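Local coordinates for protein CT398 (Chlamydia trachomatis, PDB 4ILO) that is of unknown function but, with its long coiled-coil hairpin and zinc ribbon, may bind DNA or RNA, at residues A13-D18 with S180-L185; K29-E34 with E147-N152; T43-K48 with K132-S137; D61-G66 with H112-L117. All coordinates share one frame; numbering follows the deposited sequence.

Interaction 1. Residues A13-D18 with S180-L185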
loop_
_atom_site.group_PDB
_atom_site.type_symbol
_atom_site.label_atom_id
_atom_site.label_comp_id
_atom_site.label_asym_id
_atom_site.label_seq_id
_atom_site.Cartn_x
_atom_site.Cartn_y
_atom_site.Cartn_z
ATOM N N ALA A 13 -21.983 -29.827 -6.945
ATOM C CA ALA A 13 -22.134 -29.173 -5.648
ATOM C C ALA A 13 -20.793 -28.716 -5.098
ATOM O O ALA A 13 -20.719 -27.675 -4.427
ATOM C CB ALA A 13 -22.821 -30.106 -4.645
ATOM N N ILE A 14 -19.729 -29.479 -5.358
ATOM C CA ILE A 14 -18.391 -29.008 -5.006
ATOM C C ILE A 14 -18.048 -27.760 -5.803
ATOM O O ILE A 14 -17.407 -26.828 -5.294
ATOM C CB ILE A 14 -17.375 -30.129 -5.249
ATOM C CG1 ILE A 14 -17.608 -31.235 -4.214
ATOM C CG2 ILE A 14 -15.968 -29.590 -5.243
ATOM C CD1 ILE A 14 -17.010 -32.512 -4.574
ATOM N N GLN A 15 -18.463 -27.731 -7.067
ATOM C CA GLN A 15 -18.157 -26.602 -7.925
ATOM C C GLN A 15 -18.785 -25.318 -7.386
ATOM O O GLN A 15 -18.185 -24.241 -7.485
ATOM C CB GLN A 15 -18.623 -26.889 -9.342
ATOM C CG GLN A 15 -18.207 -25.874 -10.316
ATOM C CD GLN A 15 -18.603 -26.225 -11.709
ATOM O OE1 GLN A 15 -17.761 -26.343 -12.589
ATOM N NE2 GLN A 15 -19.905 -26.413 -11.923
ATOM N N GLU A 16 -19.981 -25.406 -6.795
ATOM C CA GLU A 16 -20.589 -24.192 -6.239
ATOM C C GLU A 16 -19.797 -23.670 -5.039
ATOM O O GLU A 16 -19.645 -22.443 -4.865
ATOM C CB GLU A 16 -22.057 -24.440 -5.883
ATOM C CG GLU A 16 -22.937 -24.660 -7.112
ATOM C CD GLU A 16 -22.745 -23.553 -8.169
ATOM O OE1 GLU A 16 -22.992 -22.358 -7.863
ATOM O OE2 GLU A 16 -22.346 -23.886 -9.314
ATOM N N LEU A 17 -19.244 -24.579 -4.228
ATOM C CA LEU A 17 -18.384 -24.155 -3.130
ATOM C C LEU A 17 -17.113 -23.503 -3.659
ATOM O O LEU A 17 -16.726 -22.415 -3.210
ATOM C CB LEU A 17 -18.063 -25.338 -2.221
ATOM C CG LEU A 17 -19.293 -25.997 -1.597
ATOM C CD1 LEU A 17 -18.912 -27.272 -0.818
ATOM C CD2 LEU A 17 -20.076 -25.010 -0.718
ATOM N N ASP A 18 -16.478 -24.133 -4.650
ATOM C CA ASP A 18 -15.264 -23.561 -5.216
ATOM C C ASP A 18 -15.499 -22.167 -5.816
ATOM O O ASP A 18 -14.643 -21.277 -5.681
ATOM C CB ASP A 18 -14.635 -24.530 -6.205
ATOM C CG ASP A 18 -13.937 -25.684 -5.500
ATOM O OD1 ASP A 18 -13.395 -25.419 -4.410
ATOM O OD2 ASP A 18 -13.936 -26.840 -6.008
ATOM N N SER A 180 -10.263 -35.193 -10.116
ATOM C CA SER A 180 -8.924 -34.937 -10.631
ATOM C C SER A 180 -8.936 -34.135 -11.940
ATOM O O SER A 180 -8.070 -33.279 -12.163
ATOM C CB SER A 180 -8.232 -36.287 -10.825
ATOM O OG SER A 180 -7.056 -36.115 -11.585
ATOM N N VAL A 181 -9.891 -34.409 -12.834
ATOM C CA VAL A 181 -10.025 -33.601 -14.047
ATOM C C VAL A 181 -10.566 -32.214 -13.687
ATOM O O VAL A 181 -10.006 -31.174 -14.084
ATOM C CB VAL A 181 -10.943 -34.328 -15.062
ATOM C CG1 VAL A 181 -11.399 -33.402 -16.205
ATOM C CG2 VAL A 181 -10.270 -35.546 -15.620
ATOM N N TYR A 182 -11.665 -32.196 -12.924
ATOM C CA TYR A 182 -12.341 -30.968 -12.526
ATOM C C TYR A 182 -11.353 -29.972 -11.963
ATOM O O TYR A 182 -11.337 -28.798 -12.354
ATOM C CB TYR A 182 -13.398 -31.292 -11.456
ATOM C CG TYR A 182 -13.855 -30.092 -10.671
ATOM C CD1 TYR A 182 -14.712 -29.159 -11.228
ATOM C CD2 TYR A 182 -13.399 -29.875 -9.380
ATOM C CE1 TYR A 182 -15.117 -28.015 -10.507
ATOM C CE2 TYR A 182 -13.793 -28.745 -8.644
ATOM C CZ TYR A 182 -14.652 -27.823 -9.209
ATOM O OH TYR A 182 -15.048 -26.715 -8.488
ATOM N N GLU A 183 -10.522 -30.440 -11.047
ATOM C CA GLU A 183 -9.641 -29.562 -10.289
ATOM C C GLU A 183 -8.589 -28.915 -11.192
ATOM O O GLU A 183 -8.260 -27.739 -11.013
ATOM C CB GLU A 183 -8.986 -30.381 -9.169
ATOM C CG GLU A 183 -8.199 -29.563 -8.185
ATOM C CD GLU A 183 -7.740 -30.373 -6.983
ATOM O OE1 GLU A 183 -7.465 -31.585 -7.162
ATOM O OE2 GLU A 183 -7.655 -29.786 -5.867
ATOM N N ARG A 184 -8.049 -29.663 -12.170
ATOM C CA ARG A 184 -7.078 -29.081 -13.098
ATOM C C ARG A 184 -7.751 -28.080 -14.029
ATOM O O ARG A 184 -7.243 -26.962 -14.242
ATOM C CB ARG A 184 -6.364 -30.199 -13.869
ATOM C CG ARG A 184 -5.569 -31.165 -12.942
ATOM C CD ARG A 184 -4.639 -32.086 -13.720
ATOM N NE ARG A 184 -3.710 -32.846 -12.875
ATOM C CZ ARG A 184 -2.631 -33.490 -13.336
ATOM N NH1 ARG A 184 -2.328 -33.472 -14.638
ATOM N NH2 ARG A 184 -1.841 -34.157 -12.497
ATOM N N LEU A 185 -8.943 -28.421 -14.524
ATOM C CA LEU A 185 -9.732 -27.461 -15.302
ATOM C C LEU A 185 -9.975 -26.178 -14.505
ATOM O O LEU A 185 -9.802 -25.067 -15.029
ATOM C CB LEU A 185 -11.074 -28.098 -15.717
ATOM C CG LEU A 185 -11.012 -29.110 -16.874
ATOM C CD1 LEU A 185 -12.383 -29.656 -17.147
ATOM C CD2 LEU A 185 -10.386 -28.437 -18.160
#
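Gln15 and Tyr182 mark where helix 2-86, the first arm of the coiled-coil hairpin, meets the short helix 176-189 that follows the second arm. The two segments run roughly the same way, 25° apart, but their axes come no closer than 11.9 Å, and even the nearest CA atoms, Gln15 CA and Tyr182 CA, are 8.6 Å apart. One long side chain spans that gap. With CG anti to its backbone N (chi1 162°), Tyr182 reaches across to helix 2-86 and sets its hydroxyl against the backbone, Tyr182 OH lying 3.2 Å from Gln15 CA. Gln15 and Asp18 both bring an oxygen to the edge of the ring, whereas Ile14 comes in obliquely. The extended chain of Gln15 passes CE1, with Gln15 CG 3.8 Å from Tyr182 CE1. The amide oxygen OE1 is taken by the backbone N-H groups of Val193 and Val194, so Gln15 also ties the start of strand 194-198 to this helix. Near the other ortho carbon of the hydroxyl, Ile14 CG2 lies 4.1 Å from Tyr182 CE2, while Ile14 also touches Leu170 of helix 90-171. All the touching residues are buried, the tyrosine hydroxyl with them, and Asp18 satisfies it. The hydroxyl donates to a carboxylate that lies nearly coplanar with the ring, 18° off. The acceptor is Asp18 OD2, 2.7 Å from Tyr182 OH and met on its anti lone pair, the side away from OD1.

Interaction 2. Residues K29-E34 with E147-N152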
loop_
_atom_site.group_PDB
_atom_site.type_symbol
_atom_site.label_atom_id
_atom_site.label_comp_id
_atom_site.label_asym_id
_atom_site.label_seq_id
_atom_site.Cartn_x
_atom_site.Cartn_y
_atom_site.Cartn_z
ATOM N N LYS A 29 -8.540 -10.084 -1.180
ATOM C CA LYS A 29 -7.422 -9.362 -1.770
ATOM C C LYS A 29 -7.790 -7.907 -2.027
ATOM O O LYS A 29 -6.964 -7.013 -1.819
ATOM C CB LYS A 29 -6.940 -10.036 -3.064
ATOM N N GLU A 30 -9.024 -7.638 -2.472
ATOM C CA GLU A 30 -9.411 -6.242 -2.721
ATOM C C GLU A 30 -9.459 -5.420 -1.427
ATOM O O GLU A 30 -9.017 -4.261 -1.403
ATOM C CB GLU A 30 -10.756 -6.176 -3.453
ATOM C CG GLU A 30 -10.709 -6.613 -4.926
ATOM C CD GLU A 30 -12.104 -6.842 -5.506
ATOM O OE1 GLU A 30 -13.090 -6.632 -4.748
ATOM O OE2 GLU A 30 -12.218 -7.237 -6.699
ATOM N N HIS A 31 -9.999 -5.996 -0.343
ATOM C CA HIS A 31 -9.970 -5.324 0.956
ATOM C C HIS A 31 -8.539 -5.102 1.433
ATOM O O HIS A 31 -8.227 -4.043 1.990
ATOM C CB HIS A 31 -10.739 -6.143 2.003
ATOM C CG HIS A 31 -12.220 -6.163 1.794
ATOM N ND1 HIS A 31 -12.911 -5.093 1.275
ATOM C CD2 HIS A 31 -13.145 -7.126 2.042
ATOM C CE1 HIS A 31 -14.200 -5.397 1.202
ATOM N NE2 HIS A 31 -14.365 -6.625 1.658
ATOM N N GLN A 32 -7.650 -6.086 1.224
ATOM C CA GLN A 32 -6.257 -5.912 1.645
ATOM C C GLN A 32 -5.558 -4.818 0.844
ATOM O O GLN A 32 -4.741 -4.066 1.393
ATOM C CB GLN A 32 -5.485 -7.231 1.537
ATOM C CG GLN A 32 -5.917 -8.314 2.530
ATOM C CD GLN A 32 -5.247 -9.648 2.236
ATOM O OE1 GLN A 32 -4.954 -9.947 1.088
ATOM N NE2 GLN A 32 -5.002 -10.444 3.265
ATOM N N ASN A 33 -5.863 -4.697 -0.451
ATOM C CA ASN A 33 -5.312 -3.585 -1.226
ATOM C C ASN A 33 -5.787 -2.247 -0.680
ATOM O O ASN A 33 -5.016 -1.283 -0.636
ATOM C CB ASN A 33 -5.741 -3.685 -2.685
ATOM C CG ASN A 33 -5.279 -4.962 -3.348
ATOM O OD1 ASN A 33 -4.424 -5.693 -2.817
ATOM N ND2 ASN A 33 -5.836 -5.237 -4.534
ATOM N N GLU A 34 -7.078 -2.165 -0.316
ATOM C CA GLU A 34 -7.666 -0.944 0.237
ATOM C C GLU A 34 -7.003 -0.558 1.555
ATOM O O GLU A 34 -6.796 0.635 1.821
ATOM C CB GLU A 34 -9.174 -1.134 0.424
ATOM C CG GLU A 34 -10.067 0.117 0.255
ATOM C CD GLU A 34 -11.580 -0.225 0.353
ATOM O OE1 GLU A 34 -11.929 -1.440 0.502
ATOM O OE2 GLU A 34 -12.418 0.717 0.274
ATOM N N GLU A 147 -11.094 -0.358 10.476
ATOM C CA GLU A 147 -11.596 -1.422 11.321
ATOM C C GLU A 147 -12.762 -2.130 10.645
ATOM O O GLU A 147 -12.909 -3.359 10.766
ATOM C CB GLU A 147 -11.950 -0.906 12.714
ATOM C CG GLU A 147 -11.097 -1.561 13.836
ATOM C CD GLU A 147 -11.149 -3.106 13.849
ATOM O OE1 GLU A 147 -12.258 -3.695 13.991
ATOM O OE2 GLU A 147 -10.064 -3.735 13.725
ATOM N N GLU A 148 -13.581 -1.389 9.898
ATOM C CA GLU A 148 -14.671 -2.046 9.192
ATOM C C GLU A 148 -14.139 -2.958 8.090
ATOM O O GLU A 148 -14.715 -4.020 7.816
ATOM C CB GLU A 148 -15.638 -1.007 8.629
ATOM C CG GLU A 148 -16.689 -1.640 7.722
ATOM C CD GLU A 148 -17.624 -0.621 7.112
ATOM O OE1 GLU A 148 -17.765 0.480 7.711
ATOM O OE2 GLU A 148 -18.209 -0.932 6.040
ATOM N N ILE A 149 -13.048 -2.555 7.429
ATOM C CA ILE A 149 -12.449 -3.434 6.434
ATOM C C ILE A 149 -11.914 -4.693 7.099
ATOM O O ILE A 149 -12.067 -5.797 6.570
ATOM C CB ILE A 149 -11.340 -2.709 5.641
ATOM C CG1 ILE A 149 -11.955 -1.672 4.691
ATOM C CG2 ILE A 149 -10.564 -3.755 4.818
ATOM C CD1 ILE A 149 -10.957 -0.588 4.164
ATOM N N ARG A 150 -11.232 -4.545 8.248
ATOM C CA ARG A 150 -10.616 -5.710 8.880
ATOM C C ARG A 150 -11.679 -6.677 9.376
ATOM O O ARG A 150 -11.489 -7.900 9.320
ATOM C CB ARG A 150 -9.674 -5.308 10.024
ATOM C CG ARG A 150 -8.411 -4.529 9.608
ATOM C CD ARG A 150 -7.398 -4.408 10.755
ATOM N NE ARG A 150 -6.615 -3.169 10.684
ATOM C CZ ARG A 150 -6.886 -2.044 11.364
ATOM N NH1 ARG A 150 -7.924 -1.962 12.206
ATOM N NH2 ARG A 150 -6.099 -0.988 11.213
ATOM N N GLU A 151 -12.806 -6.150 9.858
ATOM C CA GLU A 151 -13.889 -7.035 10.265
ATOM C C GLU A 151 -14.485 -7.771 9.070
ATOM O O GLU A 151 -14.906 -8.930 9.199
ATOM C CB GLU A 151 -14.966 -6.255 11.022
ATOM C CG GLU A 151 -16.043 -7.153 11.665
ATOM C CD GLU A 151 -15.490 -8.011 12.803
ATOM O OE1 GLU A 151 -14.710 -7.451 13.614
ATOM O OE2 GLU A 151 -15.831 -9.227 12.880
ATOM N N ASN A 152 -14.535 -7.126 7.902
ATOM C CA ASN A 152 -15.041 -7.820 6.721
ATOM C C ASN A 152 -14.114 -8.967 6.339
ATOM O O ASN A 152 -14.572 -10.078 6.065
ATOM C CB ASN A 152 -15.223 -6.839 5.553
ATOM C CG ASN A 152 -16.471 -5.931 5.709
ATOM O OD1 ASN A 152 -16.963 -5.687 6.826
ATOM N ND2 ASN A 152 -16.970 -5.423 4.583
#
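His31 packs against Ile149 where the backbones are nearest, His31 CA and Ile149 CA being 6.3 Å apart. It is the first residue of 29-34 to meet 147-152. His31 CB rests 3.7 Å from Ile149 CG2, and the same methyl lies equally close to the backbone oxygen of His31. The ring swings on toward the next turn of the partner helix, where His31 NE2 comes 4.0 Å from Asn152 CB. Ile153 and Ile156 of helix 90-171 also touch this histidine, so its side chain meets residues from more than one turn of the opposite arm. One turn later, Glu34 sends an extended chain obliquely over the far branch of Ile149, with Glu34 CD 3.9 Å from Ile149 CD1. Here the aliphatic part and carboxylate of an exposed residue cover the border of the contact. Ile149 thus serves both neighbours: CG2, anti to its backbone N, meets His31, while CD1 at the end of the other branch meets Glu34. Leu35 touches the isoleucine as well. The contact involves no hydrogen bond between the segments. With axes 9.8 Å apart and directions 157° from each other, this is the antiparallel side-chain packing of a two-helix coiled-coil hairpin.

Interaction 3. Residues T43-K48 with K132-S137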
loop_
_atom_site.group_PDB
_atom_site.type_symbol
_atom_site.label_atom_id
_atom_site.label_comp_id
_atom_site.label_asym_id
_atom_site.label_seq_id
_atom_site.Cartn_x
_atom_site.Cartn_y
_atom_site.Cartn_z
ATOM N N THR A 43 1.743 6.501 5.723
ATOM C CA THR A 43 3.184 6.376 5.802
ATOM C C THR A 43 3.864 7.489 5.025
ATOM O O THR A 43 4.918 7.988 5.439
ATOM C CB THR A 43 3.605 4.999 5.323
ATOM O OG1 THR A 43 3.167 4.039 6.291
ATOM C CG2 THR A 43 5.127 4.941 5.171
ATOM N N ASP A 44 3.251 7.922 3.926
ATOM C CA ASP A 44 3.795 9.045 3.189
ATOM C C ASP A 44 3.779 10.315 4.032
ATOM O O ASP A 44 4.719 11.131 3.979
ATOM C CB ASP A 44 3.005 9.250 1.903
ATOM C CG ASP A 44 3.554 10.391 1.081
ATOM O OD1 ASP A 44 4.693 10.243 0.593
ATOM O OD2 ASP A 44 2.869 11.436 0.934
ATOM N N ILE A 45 2.723 10.522 4.812
ATOM C CA ILE A 45 2.678 11.753 5.597
ATOM C C ILE A 45 3.683 11.681 6.737
ATOM O O ILE A 45 4.294 12.686 7.098
ATOM C CB ILE A 45 1.264 12.081 6.095
ATOM C CG1 ILE A 45 0.307 12.279 4.930
ATOM C CG2 ILE A 45 1.296 13.353 6.895
ATOM C CD1 ILE A 45 -1.144 12.258 5.360
ATOM N N ARG A 46 3.862 10.501 7.328
ATOM C CA ARG A 46 4.847 10.357 8.397
ATOM C C ARG A 46 6.244 10.634 7.887
ATOM O O ARG A 46 7.065 11.234 8.599
ATOM C CB ARG A 46 4.767 8.947 9.000
ATOM C CG ARG A 46 3.659 8.785 10.036
ATOM C CD ARG A 46 3.285 7.291 10.276
ATOM N NE ARG A 46 1.958 7.145 10.893
ATOM C CZ ARG A 46 1.186 6.052 10.810
ATOM N NH1 ARG A 46 1.592 4.970 10.139
ATOM N NH2 ARG A 46 -0.003 6.032 11.415
ATOM N N ARG A 47 6.538 10.211 6.646
ATOM C CA ARG A 47 7.862 10.454 6.083
ATOM C C ARG A 47 8.108 11.947 5.931
ATOM O O ARG A 47 9.212 12.436 6.205
ATOM C CB ARG A 47 8.021 9.766 4.730
ATOM N N LYS A 48 7.096 12.686 5.460
ATOM C CA LYS A 48 7.241 14.124 5.346
ATOM C C LYS A 48 7.491 14.733 6.717
ATOM O O LYS A 48 8.363 15.605 6.862
ATOM C CB LYS A 48 6.019 14.744 4.664
ATOM C CG LYS A 48 5.944 14.477 3.157
ATOM C CD LYS A 48 4.752 15.193 2.496
ATOM C CE LYS A 48 4.470 14.611 1.103
ATOM N NZ LYS A 48 3.412 15.372 0.392
ATOM N N LYS A 132 1.609 17.672 10.651
ATOM C CA LYS A 132 1.089 16.932 11.799
ATOM C C LYS A 132 -0.443 16.970 11.836
ATOM O O LYS A 132 -1.105 15.941 12.080
ATOM C CB LYS A 132 1.688 17.535 13.067
ATOM C CG LYS A 132 3.126 17.092 13.333
ATOM C CD LYS A 132 3.704 17.765 14.585
ATOM C CE LYS A 132 5.187 17.378 14.850
ATOM N NZ LYS A 132 5.834 18.194 15.956
ATOM N N GLU A 133 -1.030 18.141 11.562
ATOM C CA GLU A 133 -2.485 18.248 11.486
ATOM C C GLU A 133 -3.032 17.304 10.439
ATOM O O GLU A 133 -4.047 16.643 10.658
ATOM C CB GLU A 133 -2.889 19.673 11.119
ATOM C CG GLU A 133 -4.389 19.989 11.292
ATOM C CD GLU A 133 -4.653 21.472 11.621
ATOM O OE1 GLU A 133 -5.506 21.763 12.506
ATOM O OE2 GLU A 133 -4.001 22.356 11.001
ATOM N N SER A 134 -2.385 17.260 9.275
ATOM C CA SER A 134 -2.857 16.434 8.173
ATOM C C SER A 134 -2.721 14.945 8.506
ATOM O O SER A 134 -3.616 14.142 8.194
ATOM C CB SER A 134 -2.112 16.823 6.897
ATOM O OG SER A 134 -2.144 15.795 5.956
ATOM N N LEU A 135 -1.640 14.573 9.199
ATOM C CA LEU A 135 -1.492 13.209 9.691
ATOM C C LEU A 135 -2.598 12.849 10.685
ATOM O O LEU A 135 -3.158 11.741 10.645
ATOM C CB LEU A 135 -0.111 13.038 10.329
ATOM C CG LEU A 135 0.208 11.646 10.876
ATOM C CD1 LEU A 135 -0.113 10.586 9.849
ATOM C CD2 LEU A 135 1.665 11.558 11.277
ATOM N N SER A 136 -2.929 13.763 11.585
ATOM C CA SER A 136 -3.949 13.452 12.577
ATOM C C SER A 136 -5.321 13.379 11.917
ATOM O O SER A 136 -6.103 12.471 12.216
ATOM C CB SER A 136 -3.859 14.454 13.742
ATOM O OG SER A 136 -4.834 14.285 14.761
ATOM N N SER A 137 -5.600 14.269 10.949
ATOM C CA SER A 137 -6.900 14.228 10.273
ATOM C C SER A 137 -7.049 12.974 9.422
ATOM O O SER A 137 -8.126 12.379 9.363
ATOM C CB SER A 137 -7.099 15.468 9.406
ATOM O OG SER A 137 -7.220 16.617 10.221
#
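Ser134 and Leu135 carry the second arm's share of this antiparallel coiled-coil contact, in which the helix axes approach to 9.6 Å and their directions differ by 159°. Ser134 comes first, at the border: its hydroxyl oxygen OG lies 3.7 Å from Ile45 CD1, a polar atom against a methyl. The middle of the contact belongs to Leu135, with Leu135 CA 6.0 Å from Ile45 CA. Leucine and isoleucine slide past each other in opposite directions, and the close pair is Leu135 CB with Ile45 CG2 at 3.7 Å. Ile45 is buried and also touches Thr138, one turn beyond Ser134 on helix 90-171. Having its CG anti to the backbone N (chi1 -179°) carries the leucine's forked end toward Arg46, whose extended chain it crosses at about a right angle. Leu135 CD2 lies 3.6 Å from Arg46 CG, while CD1 sits farther along the chain, near NE. The guanidinium continues past them to a salt bridge with Glu139 of helix 90-171. A charged residue thereby lids the apolar side chains and links the helices by its far end. At the end of the segment Ser137 turns back on its own helix, Ser137 OG donating to Glu133 O at 3.2 Å from above the carbonyl plane.

Interaction 4. Residues D61-G66 with H112-L117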
loop_
_atom_site.group_PDB
_atom_site.type_symbol
_atom_site.label_atom_id
_atom_site.label_comp_id
_atom_site.label_asym_id
_atom_site.label_seq_id
_atom_site.Cartn_x
_atom_site.Cartn_y
_atom_site.Cartn_z
ATOM N N ASP A 61 20.562 23.911 15.243
ATOM C CA ASP A 61 21.986 23.914 15.549
ATOM C C ASP A 61 22.754 24.977 14.780
ATOM O O ASP A 61 23.741 25.481 15.297
ATOM C CB ASP A 61 22.586 22.529 15.291
ATOM C CG ASP A 61 21.940 21.461 16.164
ATOM O OD1 ASP A 61 22.086 21.526 17.410
ATOM O OD2 ASP A 61 21.263 20.570 15.611
ATOM N N GLN A 62 22.375 25.264 13.531
ATOM C CA GLN A 62 22.983 26.364 12.806
ATOM C C GLN A 62 22.612 27.695 13.445
ATOM O O GLN A 62 23.436 28.611 13.494
ATOM C CB GLN A 62 22.527 26.340 11.356
ATOM C CG GLN A 62 22.832 25.057 10.568
ATOM C CD GLN A 62 22.143 25.096 9.206
ATOM O OE1 GLN A 62 20.947 24.817 9.081
ATOM N NE2 GLN A 62 22.874 25.516 8.197
ATOM N N ILE A 63 21.377 27.820 13.949
ATOM C CA ILE A 63 20.975 29.054 14.624
ATOM C C ILE A 63 21.790 29.242 15.893
ATOM O O ILE A 63 22.270 30.343 16.201
ATOM C CB ILE A 63 19.480 29.025 14.955
ATOM C CG1 ILE A 63 18.679 29.314 13.677
ATOM C CG2 ILE A 63 19.198 30.022 16.118
ATOM C CD1 ILE A 63 17.193 29.055 13.819
ATOM N N LYS A 64 21.915 28.176 16.676
ATOM C CA LYS A 64 22.674 28.277 17.906
ATOM C C LYS A 64 24.128 28.586 17.606
ATOM O O LYS A 64 24.754 29.398 18.296
ATOM C CB LYS A 64 22.569 26.985 18.701
ATOM C CG LYS A 64 23.312 27.066 20.019
ATOM C CD LYS A 64 23.191 25.777 20.786
ATOM C CE LYS A 64 23.783 25.900 22.184
ATOM N NZ LYS A 64 23.534 24.650 22.980
ATOM N N GLY A 65 24.672 27.968 16.561
ATOM C CA GLY A 65 26.056 28.229 16.213
ATOM C C GLY A 65 26.272 29.638 15.701
ATOM O O GLY A 65 27.321 30.245 15.940
ATOM N N GLY A 66 25.315 30.157 14.941
ATOM C CA GLY A 66 25.467 31.506 14.433
ATOM C C GLY A 66 25.419 32.524 15.555
ATOM O O GLY A 66 26.269 33.400 15.647
ATOM N N HIS A 112 23.011 38.574 8.888
ATOM C CA HIS A 112 22.079 38.418 7.785
ATOM C C HIS A 112 21.852 36.944 7.495
ATOM O O HIS A 112 20.714 36.526 7.227
ATOM C CB HIS A 112 22.608 39.176 6.556
ATOM C CG HIS A 112 22.391 40.650 6.642
ATOM N ND1 HIS A 112 21.141 41.200 6.864
ATOM C CD2 HIS A 112 23.246 41.689 6.535
ATOM C CE1 HIS A 112 21.243 42.513 6.914
ATOM N NE2 HIS A 112 22.510 42.837 6.709
ATOM N N GLN A 113 22.902 36.121 7.605
ATOM C CA GLN A 113 22.667 34.680 7.508
ATOM C C GLN A 113 21.804 34.197 8.666
ATOM O O GLN A 113 20.952 33.327 8.488
ATOM C CB GLN A 113 23.986 33.884 7.467
ATOM C CG GLN A 113 24.808 34.127 6.171
ATOM C CD GLN A 113 26.266 33.619 6.231
ATOM O OE1 GLN A 113 26.695 32.993 7.209
ATOM N NE2 GLN A 113 27.011 33.860 5.154
ATOM N N LEU A 114 22.022 34.714 9.876
ATOM C CA LEU A 114 21.219 34.217 10.993
ATOM C C LEU A 114 19.742 34.554 10.775
ATOM O O LEU A 114 18.856 33.734 11.019
ATOM C CB LEU A 114 21.723 34.796 12.303
ATOM C CG LEU A 114 20.910 34.571 13.562
ATOM C CD1 LEU A 114 21.045 33.126 13.969
ATOM C CD2 LEU A 114 21.340 35.469 14.722
ATOM N N SER A 115 19.483 35.760 10.283
ATOM C CA SER A 115 18.122 36.168 9.958
ATOM C C SER A 115 17.507 35.206 8.945
ATOM O O SER A 115 16.325 34.871 9.029
ATOM C CB SER A 115 18.105 37.595 9.411
ATOM O OG SER A 115 16.783 38.105 9.356
ATOM N N ASP A 116 18.319 34.768 7.987
ATOM C CA ASP A 116 17.867 33.838 6.958
ATOM C C ASP A 116 17.507 32.499 7.564
ATOM O O ASP A 116 16.475 31.927 7.245
ATOM C CB ASP A 116 18.923 33.626 5.867
ATOM C CG ASP A 116 19.148 34.869 5.011
ATOM O OD1 ASP A 116 18.389 35.878 5.164
ATOM O OD2 ASP A 116 20.097 34.830 4.188
ATOM N N LEU A 117 18.365 31.979 8.426
ATOM C CA LEU A 117 18.077 30.740 9.121
ATOM C C LEU A 117 16.817 30.843 9.989
ATOM O O LEU A 117 15.983 29.919 10.035
ATOM C CB LEU A 117 19.272 30.422 10.006
ATOM C CG LEU A 117 20.546 30.067 9.220
ATOM C CD1 LEU A 117 21.757 29.915 10.205
ATOM C CD2 LEU A 117 20.337 28.808 8.421
#
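Leu117 and Ile63 lie side by side and point opposite ways across the two arms of the coiled-coil hairpin, here antiparallel with axes 9.6 Å apart and 155° between their directions. The isoleucine presents the flank of its longer branch, CG1, to the base of the leucine: Ile63 CG1 is 3.9 Å from Leu117 CB. Gln62 meets the same leucine differently, crossing it at about a right angle, with Gln62 CB 3.8 Å from Leu117 CD1. Leu117 is thus wedged between two consecutive residues of the first arm, its base on one and its forked end on the other, and Leu59 of that arm touches it too. One turn earlier on helix 90-171, Leu114 reaches the main chain of Ile63. Its CG stands anti to the backbone N (chi1 171°), and the CD1 branch makes the approach, while Glu67 and Ile70 of the first arm touch the same side chain. Ile63, buried between the helices, also packs on Met118 and Gln121 of the second arm. All the contacts between the segments are van der Waals ones, including that of Leu114 CD1 with a backbone acceptor, Ile63 O, at 3.8 Å.

In the fold
From the N terminus, helix 2-86 supplies the first segment of all four contacts in turn, and the chain then reverses after residue 86 into helix 90-171. The returning arm meets the first in reverse order: interaction 4 closes the shortest loop, interaction 3 encloses it, interaction 2 encloses both, and none cross. These three zip the hairpin along its length, with about 28 Å between the centres of interactions 4 and 3 and 22 Å between those of 3 and 2. Interaction 1 closes the outermost loop through helix 176-189, fastening the base of the hairpin beside the zinc ribbon, whose zinc ion is held by Cys202, Cys205, Cys226 and Cys229. Its centre lies about 73 Å from that of interaction 4.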